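Local coordinates for lactate utilization protein C (Deinococcus radiodurans, PDB 2G40) that may function in L-lactate utilization, working as a homodimeric member of the LutC/YkgG family, at residues 92-97 against 109-114; 120-125 against 153-158; 54-59 against 171-176. One frame throughout, in Å; residues are numbered along the deposited sequence. Where two conformers were deposited one is given.

Interaction 1: residues 92-97 against 109-114; sequences RVIVPA and DVLRDE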
loop_
_atom_site.group_PDB
_atom_site.type_symbol
_atom_site.label_atom_id
_atom_site.label_comp_id
_atom_site.label_asym_id
_atom_site.label_seq_id
_atom_site.Cartn_x
_atom_site.Cartn_y
_atom_site.Cartn_z
ATOM N N ARG A 92 -2.502 -22.410 8.838
ATOM C CA ARG A 92 -1.838 -22.261 7.529
ATOM C C ARG A 92 -1.435 -20.798 7.363
ATOM O O ARG A 92 -2.231 -19.950 6.935
ATOM C CB ARG A 92 -2.747 -22.721 6.389
ATOM C CG ARG A 92 -2.080 -22.717 5.036
ATOM C CD ARG A 92 -2.992 -23.300 3.922
ATOM N NE ARG A 92 -2.217 -24.056 2.940
ATOM C CZ ARG A 92 -1.728 -25.281 3.144
ATOM N NH1 ARG A 92 -1.906 -25.915 4.304
ATOM N NH2 ARG A 92 -1.034 -25.874 2.179
ATOM N N VAL A 93 -0.195 -20.507 7.743
ATOM C CA VAL A 93 0.280 -19.131 7.884
ATOM C C VAL A 93 1.437 -18.856 6.928
ATOM O O VAL A 93 2.434 -19.597 6.901
ATOM C CB VAL A 93 0.699 -18.819 9.361
ATOM C CG1 VAL A 93 1.768 -19.808 9.879
ATOM C CG2 VAL A 93 1.152 -17.380 9.485
ATOM N N ILE A 94 1.304 -17.770 6.164
ATOM C CA ILE A 94 2.351 -17.315 5.251
ATOM C C ILE A 94 3.404 -16.578 6.045
ATOM O O ILE A 94 3.074 -15.652 6.772
ATOM C CB ILE A 94 1.778 -16.363 4.203
ATOM C CG1 ILE A 94 0.770 -17.083 3.328
ATOM C CG2 ILE A 94 2.884 -15.774 3.324
ATOM C CD1 ILE A 94 -0.277 -16.125 2.737
ATOM N N VAL A 95 4.659 -16.988 5.904
ATOM C CA VAL A 95 5.744 -16.464 6.719
ATOM C C VAL A 95 6.819 -15.903 5.798
ATOM O O VAL A 95 7.525 -16.661 5.144
ATOM C CB VAL A 95 6.325 -17.561 7.655
ATOM C CG1 VAL A 95 7.435 -17.010 8.546
ATOM C CG2 VAL A 95 5.221 -18.115 8.545
ATOM N N PRO A 96 6.917 -14.570 5.717
ATOM C CA PRO A 96 8.012 -13.933 4.990
ATOM C C PRO A 96 9.379 -14.405 5.482
ATOM O O PRO A 96 9.562 -14.701 6.663
ATOM C CB PRO A 96 7.838 -12.454 5.326
ATOM C CG PRO A 96 6.375 -12.307 5.612
ATOM C CD PRO A 96 6.006 -13.576 6.300
ATOM N N ALA A 97 10.325 -14.463 4.553
ATOM C CA ALA A 97 11.648 -15.046 4.773
ATOM C C ALA A 97 12.392 -14.424 5.959
ATOM O O ALA A 97 13.186 -15.089 6.636
ATOM C CB ALA A 97 12.490 -14.923 3.462
ATOM N N ASP A 109 1.374 -24.443 10.119
ATOM C CA ASP A 109 1.537 -24.887 8.745
ATOM C C ASP A 109 2.127 -23.699 7.986
ATOM O O ASP A 109 1.415 -22.841 7.452
ATOM C CB ASP A 109 0.205 -25.370 8.157
ATOM C CG ASP A 109 -0.354 -26.577 8.892
ATOM O OD1 ASP A 109 0.395 -27.209 9.672
ATOM O OD2 ASP A 109 -1.548 -26.889 8.685
ATOM N N VAL A 110 3.455 -23.645 7.985
ATOM C CA VAL A 110 4.200 -22.522 7.416
ATOM C C VAL A 110 4.194 -22.598 5.887
ATOM O O VAL A 110 4.625 -23.604 5.318
ATOM C CB VAL A 110 5.661 -22.503 7.961
ATOM C CG1 VAL A 110 6.488 -21.418 7.326
ATOM C CG2 VAL A 110 5.632 -22.336 9.475
ATOM N N LEU A 111 3.690 -21.539 5.244
ATOM C CA LEU A 111 3.834 -21.328 3.815
ATOM C C LEU A 111 4.897 -20.292 3.566
ATOM O O LEU A 111 4.890 -19.217 4.145
ATOM C CB LEU A 111 2.541 -20.811 3.168
ATOM C CG LEU A 111 1.282 -21.659 3.297
ATOM C CD1 LEU A 111 0.046 -20.865 2.874
ATOM C CD2 LEU A 111 1.435 -22.920 2.482
ATOM N N ARG A 112 5.789 -20.604 2.646
ATOM C CA ARG A 112 6.833 -19.692 2.263
ATOM C C ARG A 112 6.524 -19.177 0.870
ATOM O O ARG A 112 5.830 -19.836 0.084
ATOM C CB ARG A 112 8.196 -20.378 2.308
ATOM C CG ARG A 112 8.593 -20.861 3.698
ATOM C CD ARG A 112 8.741 -19.700 4.655
ATOM N NE ARG A 112 9.399 -20.134 5.865
ATOM C CZ ARG A 112 9.932 -19.325 6.773
ATOM N NH1 ARG A 112 9.848 -18.008 6.635
ATOM N NH2 ARG A 112 10.527 -19.844 7.838
ATOM N N ASP A 113 7.019 -17.974 0.601
ATOM C CA ASP A 113 6.734 -17.260 -0.623
ATOM C C ASP A 113 7.880 -17.358 -1.615
ATOM O O ASP A 113 8.032 -16.488 -2.459
ATOM C CB ASP A 113 6.471 -15.788 -0.319
ATOM C CG ASP A 113 5.801 -15.091 -1.464
ATOM O OD1 ASP A 113 4.925 -15.729 -2.087
ATOM O OD2 ASP A 113 6.156 -13.918 -1.736
ATOM N N GLU A 114 8.683 -18.409 -1.482
ATOM C CA GLU A 114 9.727 -18.729 -2.440
ATOM C C GLU A 114 9.547 -20.202 -2.813
ATOM O O GLU A 114 9.750 -21.075 -1.965
ATOM C CB GLU A 114 11.114 -18.478 -1.812
ATOM C CG GLU A 114 11.425 -17.007 -1.442
ATOM C CD GLU A 114 10.847 -16.535 -0.093
ATOM O OE1 GLU A 114 10.738 -17.343 0.867
ATOM O OE2 GLU A 114 10.522 -15.330 0.013
HETATM O O HOH W 1 8.469 -16.687 2.528
HETATM O O HOH W 2 9.239 -13.662 1.667
HETATM O O HOH W 3 11.626 -17.016 8.592
#

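Interaction 2: residues 120-125 against 153-158; sequences AELDRA and RALSLI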
loop_
_atom_site.group_PDB
_atom_site.type_symbol
_atom_site.label_atom_id
_atom_site.label_comp_id
_atom_site.label_asym_id
_atom_site.label_seq_id
_atom_site.Cartn_x
_atom_site.Cartn_y
_atom_site.Cartn_z
ATOM N N ALA A 120 -4.281 -17.968 -5.604
ATOM C CA ALA A 120 -5.115 -19.018 -5.015
ATOM C C ALA A 120 -4.485 -19.569 -3.739
ATOM O O ALA A 120 -5.176 -19.789 -2.757
ATOM C CB ALA A 120 -5.340 -20.119 -6.013
ATOM N N GLU A 121 -3.170 -19.783 -3.761
ATOM C CA GLU A 121 -2.439 -20.205 -2.559
ATOM C C GLU A 121 -2.556 -19.155 -1.460
ATOM O O GLU A 121 -2.754 -19.476 -0.284
ATOM C CB GLU A 121 -0.969 -20.501 -2.880
ATOM C CG GLU A 121 -0.781 -21.891 -3.514
ATOM C CD GLU A 121 0.514 -22.069 -4.312
ATOM O OE1 GLU A 121 1.126 -21.081 -4.777
ATOM O OE2 GLU A 121 0.908 -23.239 -4.522
ATOM N N LEU A 122 -2.411 -17.891 -1.831
ATOM C CA LEU A 122 -2.582 -16.806 -0.848
ATOM C C LEU A 122 -4.003 -16.732 -0.310
ATOM O O LEU A 122 -4.222 -16.479 0.873
ATOM C CB LEU A 122 -2.227 -15.470 -1.475
ATOM C CG LEU A 122 -0.749 -15.371 -1.812
ATOM C CD1 LEU A 122 -0.511 -14.141 -2.624
ATOM C CD2 LEU A 122 0.059 -15.362 -0.526
ATOM N N ASP A 123 -4.972 -16.937 -1.192
ATOM C CA ASP A 123 -6.370 -16.876 -0.785
ATOM C C ASP A 123 -6.730 -18.050 0.127
ATOM O O ASP A 123 -7.568 -17.910 1.018
ATOM C CB ASP A 123 -7.275 -16.837 -2.016
ATOM C CG ASP A 123 -8.711 -16.595 -1.661
ATOM O OD1 ASP A 123 -8.983 -15.589 -0.982
ATOM O OD2 ASP A 123 -9.568 -17.415 -2.045
ATOM N N ARG A 124 -6.072 -19.192 -0.066
ATOM C CA ARG A 124 -6.363 -20.385 0.728
ATOM C C ARG A 124 -5.626 -20.427 2.075
ATOM O O ARG A 124 -6.013 -21.174 2.972
ATOM C CB ARG A 124 -6.073 -21.638 -0.094
ATOM C CG ARG A 124 -7.175 -21.903 -1.135
ATOM C CD ARG A 124 -6.741 -22.872 -2.245
ATOM N N ALA A 125 -4.585 -19.615 2.210
ATOM C CA ALA A 125 -3.829 -19.519 3.443
ATOM C C ALA A 125 -4.764 -19.004 4.533
ATOM O O ALA A 125 -5.710 -18.264 4.245
ATOM C CB ALA A 125 -2.637 -18.573 3.248
ATOM N N ARG A 153 3.824 -7.020 -1.517
ATOM C CA ARG A 153 2.531 -6.421 -1.223
ATOM C C ARG A 153 1.395 -7.438 -1.220
ATOM O O ARG A 153 0.500 -7.341 -0.406
ATOM C CB ARG A 153 2.267 -5.279 -2.187
ATOM C CG ARG A 153 3.183 -4.096 -1.920
ATOM C CD ARG A 153 2.594 -2.822 -2.436
ATOM N NE ARG A 153 2.845 -2.678 -3.847
ATOM C CZ ARG A 153 1.968 -2.242 -4.754
ATOM N NH1 ARG A 153 0.715 -1.913 -4.439
ATOM N NH2 ARG A 153 2.369 -2.151 -6.012
ATOM N N ALA A 154 1.466 -8.433 -2.099
ATOM C CA ALA A 154 0.383 -9.400 -2.213
ATOM C C ALA A 154 0.148 -10.165 -0.920
ATOM O O ALA A 154 -0.969 -10.565 -0.661
ATOM C CB ALA A 154 0.648 -10.386 -3.341
ATOM N N LEU A 155 1.205 -10.388 -0.141
ATOM C CA LEU A 155 1.121 -11.250 1.036
ATOM C C LEU A 155 0.246 -10.668 2.126
ATOM O O LEU A 155 -0.329 -11.411 2.908
ATOM C CB LEU A 155 2.505 -11.498 1.621
ATOM C CG LEU A 155 3.554 -12.194 0.774
ATOM C CD1 LEU A 155 4.705 -12.625 1.675
ATOM C CD2 LEU A 155 2.970 -13.367 0.049
ATOM N N SER A 156 0.162 -9.349 2.198
ATOM C CA SER A 156 -0.673 -8.691 3.202
ATOM C C SER A 156 -1.949 -8.117 2.582
ATOM O O SER A 156 -2.741 -7.465 3.260
ATOM C CB SER A 156 0.131 -7.617 3.945
ATOM O OG SER A 156 0.890 -6.807 3.052
ATOM N N LEU A 157 -2.178 -8.388 1.306
ATOM C CA LEU A 157 -3.399 -7.945 0.671
ATOM C C LEU A 157 -4.395 -9.056 0.458
ATOM O O LEU A 157 -5.582 -8.860 0.646
ATOM C CB LEU A 157 -3.107 -7.306 -0.684
ATOM C CG LEU A 157 -4.402 -6.846 -1.376
ATOM C CD1 LEU A 157 -5.005 -5.657 -0.630
ATOM C CD2 LEU A 157 -4.187 -6.522 -2.814
ATOM N N ILE A 158 -3.911 -10.205 0.004
ATOM C CA ILE A 158 -4.783 -11.294 -0.422
ATOM C C ILE A 158 -5.278 -12.194 0.722
ATOM O O ILE A 158 -6.466 -12.532 0.772
ATOM C CB ILE A 158 -4.104 -12.150 -1.518
ATOM C CG1 ILE A 158 -3.641 -11.263 -2.688
ATOM C CG2 ILE A 158 -5.046 -13.247 -2.003
ATOM C CD1 ILE A 158 -4.742 -10.463 -3.331
HETATM O O HOH W 4 -8.266 -14.745 1.418
#

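Interaction 3: residues 54-59 against 171-176; sequences AEILHQ and IVQTVR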
loop_
_atom_site.group_PDB
_atom_site.type_symbol
_atom_site.label_atom_id
_atom_site.label_comp_id
_atom_site.label_asym_id
_atom_site.label_seq_id
_atom_site.Cartn_x
_atom_site.Cartn_y
_atom_site.Cartn_z
ATOM N N ALA A 54 4.169 5.255 27.768
ATOM C CA ALA A 54 2.977 4.552 28.250
ATOM C C ALA A 54 1.695 5.062 27.585
ATOM O O ALA A 54 0.865 4.270 27.152
ATOM C CB ALA A 54 2.877 4.638 29.764
ATOM N N GLU A 55 1.549 6.383 27.507
ATOM C CA GLU A 55 0.408 7.025 26.844
ATOM C C GLU A 55 0.343 6.709 25.353
ATOM O O GLU A 55 -0.743 6.509 24.787
ATOM C CB GLU A 55 0.487 8.526 27.030
ATOM C CG GLU A 55 0.248 8.989 28.444
ATOM C CD GLU A 55 0.596 10.444 28.648
ATOM O OE1 GLU A 55 1.593 10.933 28.077
ATOM O OE2 GLU A 55 -0.133 11.113 29.411
ATOM N N ILE A 56 1.509 6.651 24.724
ATOM C CA ILE A 56 1.610 6.274 23.320
ATOM C C ILE A 56 1.101 4.839 23.097
ATOM O O ILE A 56 0.304 4.602 22.197
ATOM C CB ILE A 56 3.057 6.451 22.790
ATOM C CG1 ILE A 56 3.409 7.935 22.720
ATOM C CG2 ILE A 56 3.214 5.810 21.414
ATOM C CD1 ILE A 56 4.885 8.177 22.425
ATOM N N LEU A 57 1.576 3.894 23.910
ATOM C CA LEU A 57 1.146 2.504 23.839
ATOM C C LEU A 57 -0.356 2.377 24.044
ATOM O O LEU A 57 -1.058 1.693 23.282
ATOM C CB LEU A 57 1.906 1.673 24.878
ATOM C CG LEU A 57 3.364 1.395 24.479
ATOM C CD1 LEU A 57 4.142 0.782 25.618
ATOM C CD2 LEU A 57 3.432 0.498 23.250
ATOM N N HIS A 58 -0.866 3.080 25.049
ATOM C CA HIS A 58 -2.295 3.057 25.327
ATOM C C HIS A 58 -3.089 3.677 24.197
ATOM O O HIS A 58 -4.109 3.155 23.792
ATOM C CB HIS A 58 -2.596 3.775 26.630
ATOM C CG HIS A 58 -2.123 3.032 27.837
ATOM N ND1 HIS A 58 -2.044 3.617 29.081
ATOM C CD2 HIS A 58 -1.713 1.751 27.997
ATOM C CE1 HIS A 58 -1.597 2.731 29.953
ATOM N NE2 HIS A 58 -1.420 1.584 29.326
ATOM N N GLN A 59 -2.591 4.769 23.650
ATOM C CA GLN A 59 -3.229 5.378 22.484
ATOM C C GLN A 59 -3.262 4.472 21.252
ATOM O O GLN A 59 -4.287 4.375 20.572
ATOM C CB GLN A 59 -2.522 6.691 22.162
ATOM C CG GLN A 59 -3.091 7.416 20.965
ATOM C CD GLN A 59 -2.426 8.732 20.782
ATOM O OE1 GLN A 59 -1.255 8.809 20.404
ATOM N NE2 GLN A 59 -3.154 9.777 21.048
ATOM N N ILE A 171 6.825 1.952 17.662
ATOM C CA ILE A 171 5.628 2.764 17.781
ATOM C C ILE A 171 6.043 4.205 18.086
ATOM O O ILE A 171 6.757 4.447 19.048
ATOM C CB ILE A 171 4.708 2.243 18.886
ATOM C CG1 ILE A 171 4.302 0.790 18.607
ATOM C CG2 ILE A 171 3.508 3.155 19.014
ATOM C CD1 ILE A 171 3.762 0.066 19.850
ATOM N N VAL A 172 5.606 5.143 17.258
ATOM C CA VAL A 172 5.863 6.562 17.475
ATOM C C VAL A 172 4.527 7.232 17.654
ATOM O O VAL A 172 3.491 6.653 17.335
ATOM C CB VAL A 172 6.646 7.224 16.292
ATOM C CG1 VAL A 172 7.976 6.523 16.109
ATOM C CG2 VAL A 172 5.834 7.201 14.993
ATOM N N GLN A 173 4.545 8.447 18.166
ATOM C CA GLN A 173 3.298 9.128 18.460
ATOM C C GLN A 173 2.634 9.696 17.220
ATOM O O GLN A 173 1.436 9.492 16.996
ATOM C CB GLN A 173 3.522 10.233 19.478
ATOM C CG GLN A 173 2.276 11.054 19.719
ATOM C CD GLN A 173 2.492 12.163 20.692
ATOM O OE1 GLN A 173 3.519 12.226 21.377
ATOM N NE2 GLN A 173 1.519 13.067 20.764
ATOM N N THR A 174 3.399 10.442 16.430
ATOM C CA THR A 174 2.823 11.278 15.395
ATOM C C THR A 174 3.119 10.749 13.997
ATOM O O THR A 174 4.122 10.064 13.770
ATOM C CB THR A 174 3.388 12.703 15.490
ATOM O OG1 THR A 174 4.809 12.652 15.286
ATOM C CG2 THR A 174 3.078 13.319 16.859
ATOM N N VAL A 175 2.252 11.113 13.062
ATOM C CA VAL A 175 2.453 10.818 11.652
ATOM C C VAL A 175 3.801 11.361 11.159
ATOM O O VAL A 175 4.532 10.666 10.460
ATOM C CB VAL A 175 1.276 11.364 10.808
ATOM C CG1 VAL A 175 1.583 11.283 9.335
ATOM C CG2 VAL A 175 0.000 10.588 11.107
ATOM N N ARG A 176 4.133 12.585 11.558
ATOM C CA ARG A 176 5.427 13.186 11.243
ATOM C C ARG A 176 6.604 12.265 11.575
ATOM O O ARG A 176 7.489 12.055 10.746
ATOM C CB ARG A 176 5.575 14.516 11.981
#

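Interaction 1: residues 92-97 against 109-114
Val93 and Asp109 start the parallel pairing of two strands, with the amide N of Val93 bonded to Asp109 O at 2.9 Å. Val93 then accepts in turn: Leu111 N donates to Val93 O over 2.8 Å, in a nearly straight bond (173° at the hydrogen). A third rung carries Val95 N to Leu111 O, also at 2.8 Å. This ladder adds strand 109-111 as an outermost strand of the six-stranded parallel sheet, consistent with a Rossmann-like fold, while the backbone groups of Arg92 and Ile94 bond to the other neighbour, residues 126-129.

Past the strands, side chains and water take over. Arg112 folds back at chi2 (-63°), laying one face of its guanidinium over Val95 CB and bringing NH1 within 3.1 Å of Val95 O, a hydrogen bond that arrives from well above the carbonyl plane. Water 1 also donates to Val95 O, accepts from Asp113 N at 2.7 Å and reaches Glu114 OE1; water 2 links Ala97 N to Glu114 OE2, and water 3 joins NH1 of Arg112 (2.8 Å) to Ala97 O. A leucine in place of Arg112 would probably leave water 3 without its donor and Val95 O without one of its two. On the face carrying Arg92, Ile94, Asp109 and Leu111, the Leu111 methyls meet the aliphatic part of Arg92 (CG to CD1 3.6 Å) and one face of its guanidinium. Backbone amides thus pay for the pairing along the strands, whereas beyond them the diverging chains rely on one guanidinium and bridging waters.

Interaction 2: residues 120-125 against 153-158
Leu122 carries most of this contact, one helical side chain set against three residues of a loop. Its CB lies 3.6 Å from Ile158 CG2, in the one conformer given of the two deposited for that isoleucine. Farther out the two methyls part company: CD1 comes to 4.0 Å from the CB of Ala154, while CD2 meets the CD2 methyl of Leu155 at 3.6 Å, the two leucines running past each other at a slant. With CG beside the backbone N (chi1 -67°) and the chain extended beyond it, the isobutyl group reaches from the helix into the loop.

Helix 119-124 belongs to a beta-alpha-beta crossover, joining parallel strands 109-111 and 127-130, between which strand 92-94 lies in the sheet. The facing loop is wound into a helix-like turn: Ala154 O accepts both Ile158 N, at 3.0 Å, and Leu157 N, at 3.2 Å, from the same face of its carbonyl plane.

Next along the helix comes Asp123, and the Ile158 CG2 methyl also packs 3.8 Å from its backbone N, but its carboxylate turns to water. Water 4 sits 2.6 Å from Asp123 OD1 and 2.9 Å from Ile158 O, though more acceptors surround it than its two protons can serve. The second subunit also closes in here, where its His119 packs on Ile158 and its Leu157 on Ala154.

Interaction 3: residues 54-59 against 171-176
Gln59 and Gln173, neighbours across this contact, both turn to one polar atom, the hydroxyl OG of Ser137. Gln59 bonds to it through side-chain OE1, and Gln173 through its backbone O, the latter bond being weak. The motif is a helix lying against a sheet edge: helix 53-66 packs on strand 171-172, an outermost strand of the four-stranded mixed sheet, and on the turn that leads from it into helix 175-187. Thr174 holds the N-cap of that second helix, and its side chain caps a backbone N in the first turn, just beyond Arg176.

The direct contacts between the two segments are mostly between aliphatic groups. Polar groups find their partners close by: the amide oxygen of Gln173 is spoken for by Leu51 N, and Arg53 NH1 takes up Ile171 O, which ties the N-terminal end of helix 53-66 to the strand by a polar bond as well.

Ile56 is the chief apolar contributor from the helix. Its CG2 meets Ile171 CG2 at 3.6 Å as the two side chains slide past each other in opposite directions. The other branch crosses Gln173 at about a right angle, putting CD1 3.8 Å from Gln173 CB. Ile171 answers with two branches of its own: CG2 faces Ile56, whereas CG1, set beside the backbone N (chi1 -59°), carries the terminal methyl across toward Leu57. These last two side chains also cross almost perpendicularly, and their methyls are pressed closer than usual van der Waals contact, Leu57 CD2 to Ile171 CD1 at 3.4 Å.

Interactions 1 and 2 touch one another directly, their centres 10 Å apart. Ile94 is shared by both: its CD1 lies 3.4 Å from Leu122 CD2 and equally close to Ala125 CB, so the crossover helix packs directly on the sheet, and Leu155 CD2 reaches Asp113 CG at 3.6 Å. Interaction 3 stands apart, on the opposite side of the chain's centre, its own centre about 30 Å from either of the others; its nearest atoms are about 17 Å from interaction 2. Interactions 2 and 3 each also touch the second subunit of the homodimer, interaction 3 through Val175. With no ligand or catalytic residue established, none of the three can be assigned to an active site.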